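Local coordinates for cytochrome c (PDB 6RTE), which probably oxidises dihydro-heme d1 to heme d1 late in heme d1 biosynthesis, as the dehydrogenase NirN, an eight-bladed beta-propeller that also carries a heme c, at residues 371-376 with 380-385; 416-421 with 426-431; 319-324 with 361-366; 439-444 with 461-466; 274-277 with 282-285. All blocks are in the same frame, centred on the assembly; numbering follows the deposited sequence.

Contact 1 (371-376 with 380-385); sequences VFATPN and GVISVI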
# COMPACT_ATOMS: atom_id res chain seq x y z
N VAL A 371 -10.43 -1.22 22.35
CA VAL A 371 -9.08 -1.72 22.53
C VAL A 371 -8.39 -1.69 21.17
O VAL A 371 -9.04 -1.74 20.12
CB VAL A 371 -9.08 -3.14 23.14
CG1 VAL A 371 -9.63 -4.18 22.17
CG2 VAL A 371 -7.70 -3.53 23.61
N PHE A 372 -7.06 -1.58 21.19
CA PHE A 372 -6.26 -1.47 19.98
C PHE A 372 -5.14 -2.49 20.02
O PHE A 372 -4.49 -2.67 21.06
CB PHE A 372 -5.69 -0.05 19.82
CG PHE A 372 -4.71 0.10 18.68
CD1 PHE A 372 -5.15 0.25 17.38
CD2 PHE A 372 -3.34 0.11 18.93
CE1 PHE A 372 -4.26 0.40 16.34
CE2 PHE A 372 -2.44 0.26 17.88
CZ PHE A 372 -2.90 0.41 16.59
N ALA A 373 -4.91 -3.16 18.89
CA ALA A 373 -3.88 -4.18 18.79
C ALA A 373 -3.02 -3.91 17.56
O ALA A 373 -3.53 -3.49 16.52
CB ALA A 373 -4.50 -5.58 18.69
N THR A 374 -1.71 -4.14 17.70
CA THR A 374 -0.79 -3.86 16.62
C THR A 374 0.26 -4.95 16.48
O THR A 374 0.81 -5.43 17.49
CB THR A 374 -0.08 -2.51 16.83
OG1 THR A 374 0.82 -2.26 15.74
CG2 THR A 374 0.69 -2.49 18.14
N PRO A 375 0.57 -5.37 15.24
CA PRO A 375 1.72 -6.26 15.03
C PRO A 375 3.04 -5.51 15.20
O PRO A 375 3.02 -4.33 15.55
CB PRO A 375 1.52 -6.77 13.60
CG PRO A 375 0.80 -5.65 12.92
CD PRO A 375 -0.09 -5.02 13.97
N ASN A 376 4.17 -6.16 14.92
CA ASN A 376 5.47 -5.58 15.21
C ASN A 376 6.48 -5.98 14.15
O ASN A 376 6.53 -7.14 13.72
CB ASN A 376 5.96 -6.03 16.60
CG ASN A 376 7.11 -5.19 17.11
OD1 ASN A 376 8.23 -5.29 16.61
ND2 ASN A 376 6.84 -4.35 18.10
N GLY A 380 8.59 -10.30 17.85
CA GLY A 380 7.46 -11.19 17.63
C GLY A 380 6.43 -11.09 18.73
O GLY A 380 6.38 -11.94 19.63
N VAL A 381 5.58 -10.06 18.68
CA VAL A 381 4.61 -9.81 19.73
C VAL A 381 3.45 -9.00 19.14
O VAL A 381 3.65 -8.16 18.26
CB VAL A 381 5.26 -9.07 20.93
CG1 VAL A 381 5.82 -7.72 20.48
CG2 VAL A 381 4.26 -8.89 22.07
N ILE A 382 2.25 -9.27 19.64
CA ILE A 382 1.06 -8.48 19.32
C ILE A 382 0.72 -7.66 20.56
O ILE A 382 0.31 -8.22 21.59
CB ILE A 382 -0.12 -9.37 18.91
CG1 ILE A 382 0.24 -10.27 17.72
CG2 ILE A 382 -1.35 -8.52 18.60
CD1 ILE A 382 0.56 -9.52 16.44
N SER A 383 0.90 -6.35 20.47
CA SER A 383 0.65 -5.46 21.60
C SER A 383 -0.80 -4.98 21.57
O SER A 383 -1.28 -4.49 20.55
CB SER A 383 1.60 -4.26 21.56
OG SER A 383 2.94 -4.68 21.67
N VAL A 384 -1.49 -5.12 22.70
CA VAL A 384 -2.88 -4.71 22.84
C VAL A 384 -2.93 -3.54 23.82
O VAL A 384 -2.47 -3.65 24.96
CB VAL A 384 -3.77 -5.87 23.32
CG1 VAL A 384 -5.22 -5.44 23.36
CG2 VAL A 384 -3.60 -7.08 22.41
N ILE A 385 -3.50 -2.42 23.37
CA ILE A 385 -3.58 -1.20 24.16
C ILE A 385 -5.04 -0.91 24.49
O ILE A 385 -5.94 -1.20 23.69
CB ILE A 385 -2.95 -0.01 23.40
CG1 ILE A 385 -1.49 -0.30 23.02
CG2 ILE A 385 -3.08 1.28 24.21
CD1 ILE A 385 -0.60 -0.70 24.18
O HOH W 1 3.86 -8.78 15.57
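T374 and S383 face each other as an antiparallel hydrogen-bonded pair, and both of their amides are used across the contact. T374 N donates to S383 O at 2.9 Å, and S383 N returns the bond to T374 O at 3.1 Å; each donor lies in the plane of the carbonyl it meets, and both bonds are somewhat bent, near 150° at the hydrogen. F372 and I385 form the next pair of this kind: F372 N reaches I385 O at 2.8 Å, and I385 N is given back to F372 O. Between them A373 and V384 make a non-hydrogen-bonded pair, with A373 CB against V384 CG2 at 4.1 Å. These are the second and third strands of a four-stranded propeller blade: V371 N bonds outward to W364 O of strand 362-365, and the backbones of G380 and I382 are hydrogen-bonded to those of T398 and I396, on or just past strand 391-397. At N376 and V381 the chains draw apart, and a water takes over: it donates to V381 O at 2.8 Å and accepts weakly from N376 N. The side-chain amide of N376 closes the hairpin end. Its OD1 receives the backbone N of S378 and R379, while ND2 donates to S353 O. On the apolar side, I382 folds back through chi1 and chi2 both near -60°, which sets its CD1 3.7 Å from P375 CA.

Contact 2 (416-421 with 426-431); sequences TDTFLG and EILLID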
# COMPACT_ATOMS: atom_id res chain seq x y z
N THR A 416 -3.85 -12.34 12.26
CA THR A 416 -2.54 -11.73 12.00
C THR A 416 -1.56 -12.84 11.60
O THR A 416 -1.96 -13.96 11.29
CB THR A 416 -2.08 -10.92 13.22
OG1 THR A 416 -0.95 -10.12 12.87
CG2 THR A 416 -1.71 -11.84 14.38
N ASP A 417 -0.27 -12.52 11.60
CA ASP A 417 0.72 -13.39 10.99
C ASP A 417 2.08 -13.17 11.65
O ASP A 417 2.23 -12.33 12.54
CB ASP A 417 0.82 -13.11 9.48
CG ASP A 417 1.21 -11.67 9.19
OD1 ASP A 417 2.35 -11.28 9.53
OD2 ASP A 417 0.37 -10.91 8.64
N THR A 418 3.08 -13.94 11.19
CA THR A 418 4.49 -13.67 11.46
C THR A 418 5.20 -13.54 10.11
O THR A 418 6.27 -14.13 9.89
CB THR A 418 5.12 -14.77 12.31
OG1 THR A 418 5.25 -15.97 11.55
CG2 THR A 418 4.27 -15.04 13.55
N PHE A 419 4.58 -12.76 9.23
CA PHE A 419 5.01 -12.56 7.85
C PHE A 419 6.50 -12.27 7.73
O PHE A 419 7.13 -12.68 6.75
CB PHE A 419 4.18 -11.40 7.26
CG PHE A 419 4.32 -11.19 5.78
CD1 PHE A 419 3.61 -11.97 4.88
CD2 PHE A 419 5.12 -10.17 5.28
CE1 PHE A 419 3.72 -11.76 3.51
CE2 PHE A 419 5.24 -9.96 3.92
CZ PHE A 419 4.53 -10.76 3.03
N LEU A 420 7.08 -11.59 8.71
CA LEU A 420 8.46 -11.13 8.64
C LEU A 420 9.43 -12.01 9.42
O LEU A 420 10.62 -11.70 9.47
CB LEU A 420 8.57 -9.69 9.14
CG LEU A 420 7.63 -8.65 8.51
CD1 LEU A 420 7.71 -7.34 9.27
CD2 LEU A 420 7.95 -8.43 7.04
N GLY A 421 8.96 -13.09 10.04
CA GLY A 421 9.81 -13.93 10.85
C GLY A 421 10.47 -15.04 10.05
O GLY A 421 10.16 -15.28 8.89
N GLU A 426 2.06 -19.37 9.02
CA GLU A 426 0.92 -19.55 9.91
C GLU A 426 0.20 -18.22 10.09
O GLU A 426 0.84 -17.19 10.33
CB GLU A 426 1.37 -20.10 11.26
CG GLU A 426 0.45 -21.15 11.85
CD GLU A 426 1.17 -22.05 12.84
OE1 GLU A 426 1.83 -23.02 12.41
OE2 GLU A 426 1.09 -21.77 14.06
N ILE A 427 -1.13 -18.26 9.98
CA ILE A 427 -2.00 -17.14 10.31
C ILE A 427 -2.59 -17.40 11.69
O ILE A 427 -3.12 -18.48 11.95
CB ILE A 427 -3.11 -16.97 9.26
CG1 ILE A 427 -2.51 -16.69 7.88
CG2 ILE A 427 -4.08 -15.86 9.67
CD1 ILE A 427 -1.63 -15.45 7.80
N LEU A 428 -2.48 -16.42 12.58
CA LEU A 428 -2.90 -16.57 13.96
C LEU A 428 -4.26 -15.93 14.16
O LEU A 428 -4.50 -14.81 13.70
CB LEU A 428 -1.88 -15.94 14.91
CG LEU A 428 -0.43 -16.35 14.67
CD1 LEU A 428 0.50 -15.54 15.56
CD2 LEU A 428 -0.27 -17.84 14.90
N LEU A 429 -5.14 -16.63 14.86
CA LEU A 429 -6.47 -16.12 15.20
C LEU A 429 -6.48 -15.81 16.69
O LEU A 429 -6.53 -16.72 17.52
CB LEU A 429 -7.55 -17.12 14.81
CG LEU A 429 -8.00 -17.05 13.34
CD1 LEU A 429 -6.82 -17.28 12.40
CD2 LEU A 429 -9.12 -18.05 13.07
N ILE A 430 -6.41 -14.53 17.02
CA ILE A 430 -6.39 -14.07 18.40
C ILE A 430 -7.82 -13.80 18.84
O ILE A 430 -8.49 -12.92 18.29
CB ILE A 430 -5.52 -12.80 18.55
CG1 ILE A 430 -4.07 -13.11 18.16
CG2 ILE A 430 -5.59 -12.27 19.98
CD1 ILE A 430 -3.16 -11.89 18.15
N ASP A 431 -8.29 -14.55 19.83
CA ASP A 431 -9.63 -14.35 20.36
C ASP A 431 -9.78 -12.93 20.89
O ASP A 431 -8.97 -12.47 21.71
CB ASP A 431 -9.90 -15.37 21.48
CG ASP A 431 -11.34 -15.33 21.96
OD1 ASP A 431 -12.18 -16.05 21.38
OD2 ASP A 431 -11.63 -14.59 22.92
O HOH W 2 2.73 -15.92 8.75
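The carboxylate of D417, whose CB rests on I427 CD1 at 3.8 Å, is held by three backbone amides. F419 N meets OD1 on its anti side, 32° out of the carboxylate plane and 2.7 Å away, which makes an Asx turn; F403 N also donates to OD1, and F404 N to OD2. The F419 ring stands in edge-to-face contact with both F404 and W466. The T416 carbonyl, also flat, is approached by L428 N from above its plane, 42° out of it, at 2.8 Å, whereas T416 N finds L428 O in the carbonyl plane at 2.9 Å. This pair of bonds is the main backbone tie between the strands. I427 lays its CG2 methyl 3.3 Å from T416 O, so the carbonyl is packed by carbon next to its amide donor. On the sheet face opposite I427, shared with L428, T416 puts CG2 against I430 CD1, 4.0 Å away; with chi1 at -168° its hydroxyl swings off to F404 O, leaving the methyl for the apolar contact. Where the chains diverge, a water donates to E426 O at 2.8 Å and accepts from T418 N, and a type I turn from T418 to G421 starts the connection. Strands 413-417 and 427-431 make a beta hairpin, the second and third strands of a four-stranded propeller blade.

Contact 3 (319-324 with 361-366); sequences FSPDYR and GIYWKR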
# COMPACT_ATOMS: atom_id res chain seq x y z
N PHE A 319 -5.52 5.74 12.99
CA PHE A 319 -6.55 6.65 13.48
C PHE A 319 -7.47 5.93 14.46
O PHE A 319 -7.84 4.78 14.26
CB PHE A 319 -7.38 7.22 12.33
CG PHE A 319 -6.58 8.10 11.41
CD1 PHE A 319 -6.43 9.45 11.68
CD2 PHE A 319 -5.97 7.57 10.29
CE1 PHE A 319 -5.69 10.26 10.84
CE2 PHE A 319 -5.22 8.38 9.44
CZ PHE A 319 -5.08 9.72 9.72
N SER A 320 -7.82 6.63 15.55
CA SER A 320 -8.85 6.14 16.44
C SER A 320 -10.17 6.04 15.68
O SER A 320 -10.35 6.67 14.63
CB SER A 320 -8.99 7.05 17.66
OG SER A 320 -9.17 8.41 17.28
N PRO A 321 -11.11 5.22 16.17
CA PRO A 321 -12.36 5.03 15.42
C PRO A 321 -13.08 6.34 15.10
O PRO A 321 -13.67 6.44 14.03
CB PRO A 321 -13.19 4.12 16.33
CG PRO A 321 -12.50 4.12 17.66
CD PRO A 321 -11.05 4.36 17.37
N ASP A 322 -13.04 7.33 15.99
CA ASP A 322 -13.70 8.60 15.77
C ASP A 322 -12.82 9.62 15.05
O ASP A 322 -13.25 10.77 14.86
CB ASP A 322 -14.17 9.19 17.10
CG ASP A 322 -13.02 9.65 17.98
OD1 ASP A 322 -11.85 9.31 17.67
OD2 ASP A 322 -13.28 10.37 18.97
N TYR A 323 -11.61 9.23 14.65
CA TYR A 323 -10.66 10.09 13.94
C TYR A 323 -10.28 11.34 14.73
O TYR A 323 -9.69 12.27 14.17
CB TYR A 323 -11.19 10.47 12.56
CG TYR A 323 -11.18 9.32 11.59
CD1 TYR A 323 -12.25 8.43 11.54
CD2 TYR A 323 -10.10 9.09 10.76
CE1 TYR A 323 -12.24 7.36 10.67
CE2 TYR A 323 -10.08 8.02 9.88
CZ TYR A 323 -11.16 7.16 9.85
OH TYR A 323 -11.18 6.09 8.99
N ARG A 324 -10.56 11.38 16.04
CA ARG A 324 -10.08 12.49 16.85
C ARG A 324 -8.61 12.34 17.19
O ARG A 324 -7.91 13.35 17.36
CB ARG A 324 -10.90 12.62 18.13
CG ARG A 324 -12.12 13.52 17.98
CD ARG A 324 -12.79 13.82 19.33
NE ARG A 324 -11.92 14.59 20.23
CZ ARG A 324 -11.41 14.14 21.37
NH1 ARG A 324 -11.68 12.91 21.80
NH2 ARG A 324 -10.63 14.92 22.11
N GLY A 361 -2.53 -1.74 12.77
CA GLY A 361 -3.28 -2.10 13.95
C GLY A 361 -4.77 -1.92 13.76
O GLY A 361 -5.23 -1.18 12.89
N ILE A 362 -5.55 -2.62 14.58
CA ILE A 362 -7.00 -2.60 14.47
C ILE A 362 -7.62 -2.41 15.84
O ILE A 362 -6.98 -2.62 16.88
CB ILE A 362 -7.55 -3.87 13.80
CG1 ILE A 362 -7.24 -5.11 14.64
CG2 ILE A 362 -6.96 -4.02 12.40
CD1 ILE A 362 -8.03 -6.34 14.24
N TYR A 363 -8.89 -2.01 15.82
CA TYR A 363 -9.65 -1.68 17.02
C TYR A 363 -10.85 -2.60 17.11
O TYR A 363 -11.38 -3.06 16.09
CB TYR A 363 -10.13 -0.21 16.97
CG TYR A 363 -9.02 0.79 16.80
CD1 TYR A 363 -8.40 0.96 15.56
CD2 TYR A 363 -8.59 1.58 17.86
CE1 TYR A 363 -7.37 1.89 15.40
CE2 TYR A 363 -7.57 2.51 17.70
CZ TYR A 363 -6.97 2.66 16.47
OH TYR A 363 -5.96 3.58 16.30
N TRP A 364 -11.28 -2.88 18.34
CA TRP A 364 -12.53 -3.59 18.56
C TRP A 364 -12.94 -3.37 20.01
O TRP A 364 -12.17 -2.86 20.83
CB TRP A 364 -12.40 -5.08 18.22
CG TRP A 364 -11.60 -5.90 19.19
CD1 TRP A 364 -12.04 -6.45 20.36
CD2 TRP A 364 -10.22 -6.29 19.05
NE1 TRP A 364 -11.02 -7.14 20.97
CE2 TRP A 364 -9.89 -7.06 20.19
CE3 TRP A 364 -9.24 -6.06 18.09
CZ2 TRP A 364 -8.62 -7.60 20.39
CZ3 TRP A 364 -7.97 -6.59 18.28
CH2 TRP A 364 -7.68 -7.35 19.42
N LYS A 365 -14.18 -3.75 20.32
CA LYS A 365 -14.73 -3.56 21.65
C LYS A 365 -14.54 -4.82 22.47
O LYS A 365 -14.96 -5.91 22.07
CB LYS A 365 -16.21 -3.18 21.57
CG LYS A 365 -16.49 -1.99 20.66
CD LYS A 365 -17.79 -1.30 21.02
CE LYS A 365 -17.61 -0.35 22.20
NZ LYS A 365 -16.85 0.87 21.81
N ARG A 366 -13.88 -4.68 23.62
CA ARG A 366 -13.62 -5.79 24.54
C ARG A 366 -14.11 -5.37 25.92
O ARG A 366 -13.52 -4.49 26.55
CB ARG A 366 -12.13 -6.13 24.58
CG ARG A 366 -11.76 -7.26 25.52
CD ARG A 366 -10.25 -7.28 25.76
NE ARG A 366 -9.81 -8.50 26.42
CZ ARG A 366 -9.75 -8.67 27.74
NH1 ARG A 366 -10.12 -7.69 28.56
NH2 ARG A 366 -9.33 -9.83 28.24
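The chain at 319-324 leaves its strand through a type I turn from S320 to Y323, closed by Y323 N to S320 O at 2.9 Å, and brings P321 up to Y363 of strand 362-365 with their CA atoms 7.4 Å apart. Y363 makes all the contacts from strand 362-365 to 319-324. P321 CD sits over one face of the phenol ring, 4.1 Å from the centroid and 25° off the ring normal: a CH-pi contact, shifted toward the rim, so that Y363 CD2 is the closest ring atom at 3.7 Å. Proline and tyrosine cross at about a right angle. The ring gets there because its CG stands anti to the carbonyl carbon (chi1 -56°), which sends the phenol out from the strand to the F319-S320 peptide. F319 O lies obliquely to the ring, 3.1 Å from Y363 CE1. The hydroxyl of Y363 is hydrogen-bonded to S318 OG, in the strand ahead of the turn. W370 touches both the proline and the tyrosine, and the ring of F372 meets that of Y363 at about 45°. The turn has its own brace: D322 OD1 accepts R324 N from well above the carboxylate plane, an Asx turn, while S320 OG bonds to Y325 N. Thus the turn after the first strand of one propeller blade rests on the first strand of the next. With no charged group in the contact, the blades meet here through the fit of a proline on an aromatic face, and the hydroxyl at S318 probably limits how far the phenol can swing.

Contact 4 (439-444 with 461-466); sequences HRLRPS and ALLSVW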
# COMPACT_ATOMS: atom_id res chain seq x y z
N HIS A 439 -6.58 -20.13 17.57
CA HIS A 439 -6.48 -21.04 16.44
C HIS A 439 -5.31 -20.62 15.55
O HIS A 439 -4.82 -19.49 15.63
CB HIS A 439 -7.78 -21.06 15.61
CG HIS A 439 -8.97 -21.56 16.36
ND1 HIS A 439 -9.77 -20.74 17.13
CD2 HIS A 439 -9.50 -22.81 16.46
CE1 HIS A 439 -10.74 -21.46 17.68
NE2 HIS A 439 -10.60 -22.71 17.28
N ARG A 440 -4.87 -21.55 14.71
CA ARG A 440 -3.80 -21.30 13.76
C ARG A 440 -4.16 -21.91 12.41
O ARG A 440 -4.79 -22.96 12.35
CB ARG A 440 -2.47 -21.87 14.26
CG ARG A 440 -2.07 -21.40 15.65
CD ARG A 440 -0.88 -22.20 16.20
NE ARG A 440 0.29 -21.36 16.44
CZ ARG A 440 0.69 -20.94 17.64
NH1 ARG A 440 1.77 -20.17 17.74
NH2 ARG A 440 0.04 -21.30 18.74
N LEU A 441 -3.77 -21.23 11.33
CA LEU A 441 -4.05 -21.66 9.97
C LEU A 441 -2.75 -21.70 9.18
O LEU A 441 -2.00 -20.72 9.18
CB LEU A 441 -5.06 -20.73 9.29
CG LEU A 441 -6.51 -20.72 9.80
CD1 LEU A 441 -7.34 -19.75 8.99
CD2 LEU A 441 -7.12 -22.11 9.76
N ARG A 442 -2.48 -22.82 8.51
CA ARG A 442 -1.22 -23.05 7.80
C ARG A 442 -1.53 -23.51 6.38
O ARG A 442 -1.40 -24.70 6.05
CB ARG A 442 -0.36 -24.07 8.54
CG ARG A 442 1.09 -24.12 8.08
CD ARG A 442 1.91 -25.05 8.96
NE ARG A 442 3.30 -25.15 8.53
CZ ARG A 442 4.18 -26.03 9.01
NH1 ARG A 442 3.81 -26.89 9.95
NH2 ARG A 442 5.43 -26.05 8.56
N PRO A 443 -1.93 -22.58 5.50
CA PRO A 443 -2.43 -23.01 4.18
C PRO A 443 -1.40 -23.75 3.34
O PRO A 443 -1.75 -24.74 2.69
CB PRO A 443 -2.85 -21.68 3.53
CG PRO A 443 -2.05 -20.64 4.22
CD PRO A 443 -1.90 -21.12 5.64
N SER A 444 -0.15 -23.30 3.34
CA SER A 444 0.91 -23.93 2.55
C SER A 444 2.13 -24.08 3.45
O SER A 444 2.99 -23.18 3.51
CB SER A 444 1.24 -23.11 1.31
OG SER A 444 0.23 -23.26 0.33
N ALA A 461 -12.92 -15.99 4.82
CA ALA A 461 -11.67 -15.25 4.92
C ALA A 461 -10.74 -15.71 3.81
O ALA A 461 -10.64 -16.91 3.52
CB ALA A 461 -11.01 -15.46 6.29
N LEU A 462 -10.05 -14.76 3.18
CA LEU A 462 -9.19 -15.03 2.03
C LEU A 462 -7.75 -14.73 2.41
O LEU A 462 -7.39 -13.57 2.66
CB LEU A 462 -9.63 -14.21 0.82
CG LEU A 462 -10.88 -14.74 0.11
CD1 LEU A 462 -12.14 -14.58 0.96
CD2 LEU A 462 -11.04 -14.04 -1.23
N LEU A 463 -6.92 -15.77 2.44
CA LEU A 463 -5.52 -15.70 2.83
C LEU A 463 -4.62 -15.81 1.61
O LEU A 463 -4.93 -16.52 0.65
CB LEU A 463 -5.18 -16.82 3.82
CG LEU A 463 -5.58 -16.64 5.29
CD1 LEU A 463 -7.08 -16.38 5.47
CD2 LEU A 463 -5.16 -17.88 6.09
N SER A 464 -3.47 -15.12 1.66
CA SER A 464 -2.51 -15.11 0.57
C SER A 464 -1.27 -15.92 0.93
O SER A 464 -0.65 -15.69 1.98
CB SER A 464 -2.10 -13.68 0.22
OG SER A 464 -3.15 -12.98 -0.42
N VAL A 465 -0.90 -16.85 0.05
CA VAL A 465 0.39 -17.52 0.11
C VAL A 465 1.31 -16.78 -0.86
O VAL A 465 1.15 -16.88 -2.08
CB VAL A 465 0.29 -19.01 -0.24
CG1 VAL A 465 1.67 -19.67 -0.20
CG2 VAL A 465 -0.66 -19.71 0.71
N TRP A 466 2.27 -16.02 -0.31
CA TRP A 466 3.10 -15.09 -1.09
C TRP A 466 4.27 -15.86 -1.70
O TRP A 466 5.42 -15.77 -1.26
CB TRP A 466 3.62 -13.96 -0.21
CG TRP A 466 2.60 -13.04 0.40
CD1 TRP A 466 1.56 -13.38 1.21
CD2 TRP A 466 2.58 -11.61 0.28
NE1 TRP A 466 0.87 -12.25 1.59
CE2 TRP A 466 1.47 -11.15 1.03
CE3 TRP A 466 3.37 -10.68 -0.40
CZ2 TRP A 466 1.14 -9.80 1.12
CZ3 TRP A 466 3.04 -9.34 -0.31
CH2 TRP A 466 1.94 -8.91 0.44
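L441 and L463 meet methyl to methyl, CD1 of the first against CD2 of the second at 4.1 Å, with the two side chains crossing at about a right angle. L441 is extended, its chi2 at -179° carrying CD1 straight out from the strand. L463 also reaches out with its extended branch: chi2 56° folds CD1 back and leaves CD2 anti to CA, meeting L441 from across. Farther along, P443 and V465 pass each other in opposite directions, and the nearest atoms are P443 CG and V465 CG2 at 3.9 Å. S444 comes alongside the same valine. Its CB is 3.8 Å from V465 CG1 and its OG 3.7 Å from V465 CG2, so both methyls of V465 are occupied by one serine, and CG2 also by the proline. Strand 437-441 is the last strand of one propeller blade and 460-465 the second strand of the following blade; the chain between them runs inward to make that blade's first strand, 449-454. The contact is therefore blade-to-blade packing through side chains, in a wedge lined further by Y475 and V473 of strand 470-476 and by V452 and A449. L463 is also packed against I427 of the earlier blade. Two polar atoms beside this apolar patch look to R485: P443 O accepts a hydrogen bond from its NH2, and S444 OG a weak one from NH1.

Contact 5 (274-277 with 282-285); sequences YTAP and FVVA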
# COMPACT_ATOMS: atom_id res chain seq x y z
N TYR A 274 -3.56 9.74 3.83
CA TYR A 274 -4.72 9.05 4.38
C TYR A 274 -5.95 9.94 4.26
O TYR A 274 -5.84 11.17 4.23
CB TYR A 274 -4.53 8.67 5.85
CG TYR A 274 -3.20 8.02 6.19
CD1 TYR A 274 -2.09 8.80 6.53
CD2 TYR A 274 -3.05 6.65 6.19
CE1 TYR A 274 -0.86 8.22 6.85
CE2 TYR A 274 -1.83 6.05 6.50
CZ TYR A 274 -0.75 6.84 6.84
OH TYR A 274 0.46 6.25 7.15
N THR A 275 -7.12 9.31 4.23
CA THR A 275 -8.40 10.01 4.28
C THR A 275 -8.99 9.87 5.68
O THR A 275 -8.94 8.80 6.28
CB THR A 275 -9.37 9.45 3.25
OG1 THR A 275 -8.77 9.56 1.95
CG2 THR A 275 -10.75 10.20 3.27
N ALA A 276 -9.55 10.97 6.19
CA ALA A 276 -10.23 11.01 7.48
C ALA A 276 -11.67 11.42 7.23
O ALA A 276 -12.01 12.61 7.26
CB ALA A 276 -9.54 11.98 8.44
N PRO A 277 -12.57 10.46 6.99
CA PRO A 277 -13.89 10.80 6.43
C PRO A 277 -14.70 11.73 7.32
O PRO A 277 -15.29 12.69 6.80
CB PRO A 277 -14.57 9.43 6.27
CG PRO A 277 -13.41 8.50 6.03
CD PRO A 277 -12.32 9.01 6.94
N PHE A 282 -7.82 15.13 4.03
CA PHE A 282 -6.66 14.26 3.91
C PHE A 282 -5.70 14.56 5.05
O PHE A 282 -5.55 15.72 5.47
CB PHE A 282 -5.95 14.46 2.57
CG PHE A 282 -6.73 13.99 1.37
CD1 PHE A 282 -7.01 12.64 1.20
CD2 PHE A 282 -7.14 14.88 0.39
CE1 PHE A 282 -7.70 12.19 0.08
CE2 PHE A 282 -7.83 14.44 -0.74
CZ PHE A 282 -8.11 13.09 -0.88
N VAL A 283 -5.03 13.51 5.54
CA VAL A 283 -3.98 13.64 6.54
C VAL A 283 -2.70 13.08 5.92
O VAL A 283 -2.72 12.00 5.32
CB VAL A 283 -4.33 12.89 7.84
CG1 VAL A 283 -3.17 12.94 8.81
CG2 VAL A 283 -5.60 13.47 8.49
N VAL A 284 -1.60 13.83 6.05
CA VAL A 284 -0.36 13.54 5.35
C VAL A 284 0.77 13.37 6.36
O VAL A 284 1.00 14.25 7.20
CB VAL A 284 -0.01 14.65 4.33
CG1 VAL A 284 1.29 14.33 3.60
CG2 VAL A 284 -1.17 14.84 3.35
N ALA A 285 1.49 12.25 6.26
CA ALA A 285 2.69 11.99 7.04
C ALA A 285 3.91 12.39 6.23
O ALA A 285 4.06 11.95 5.08
CB ALA A 285 2.78 10.51 7.42
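A beta hairpin in one propeller blade brings Y274 opposite V283, an antiparallel hydrogen-bonded pair. Y274 N donates to V283 O at 2.8 Å, nearly along the C=O axis though bent at the hydrogen (144°). The return bond, V283 N to Y274 O, is equally long but straighter, 166°, with the donor tilted out of the carbonyl plane. F282 makes further use of Y274 O: the oxygen lies at the edge of the phenyl ring, in its plane, 3.6 Å from F282 CD1. These are the first and second strands of a four-stranded blade, antiparallel though well off 180°, their directions 143° apart. On the face with T275, that side chain and F282 lie side by side and point the same way; T275 OG1 is 3.4 Å from F282 CE1 and is hydrogen-bonded to V227 O of the preceding blade. The other face holds Y274, whose ring turns its edge to the neighbouring strand, CD1 at 3.5 Å from V283 O and CE1 at 4.3 Å from A285 CB. Its hydroxyl bonds to F317 N of the following blade, and the F317 ring lies near that of Y274 with planes not far from parallel. A276 CB adds a methyl contact to V283 CG2 at 4.2 Å.

Along the chain the order is contact 5, 3, 1, 2, 4, running round consecutive blades of the propeller. Contacts 5, 1 and 2 are hairpins inside single blades, whereas 3 and 4 join one blade to the next. Contacts 1 and 3 share the sheet of strands 362-365 and 370-374, centres 13 Å apart. Contacts 2 and 4, 9 Å apart, share neighbouring strands 427-431 and 437-441, tied also by the E426-R440 salt bridge. I382 packs on T416 and I430, linking contacts 1 and 2; F319 on Y274 and Y323 on P277 link 3 and 5. Through these touches packing runs from contact 5 to contact 4, centres 31 Å apart on opposite sides of the chain's centre.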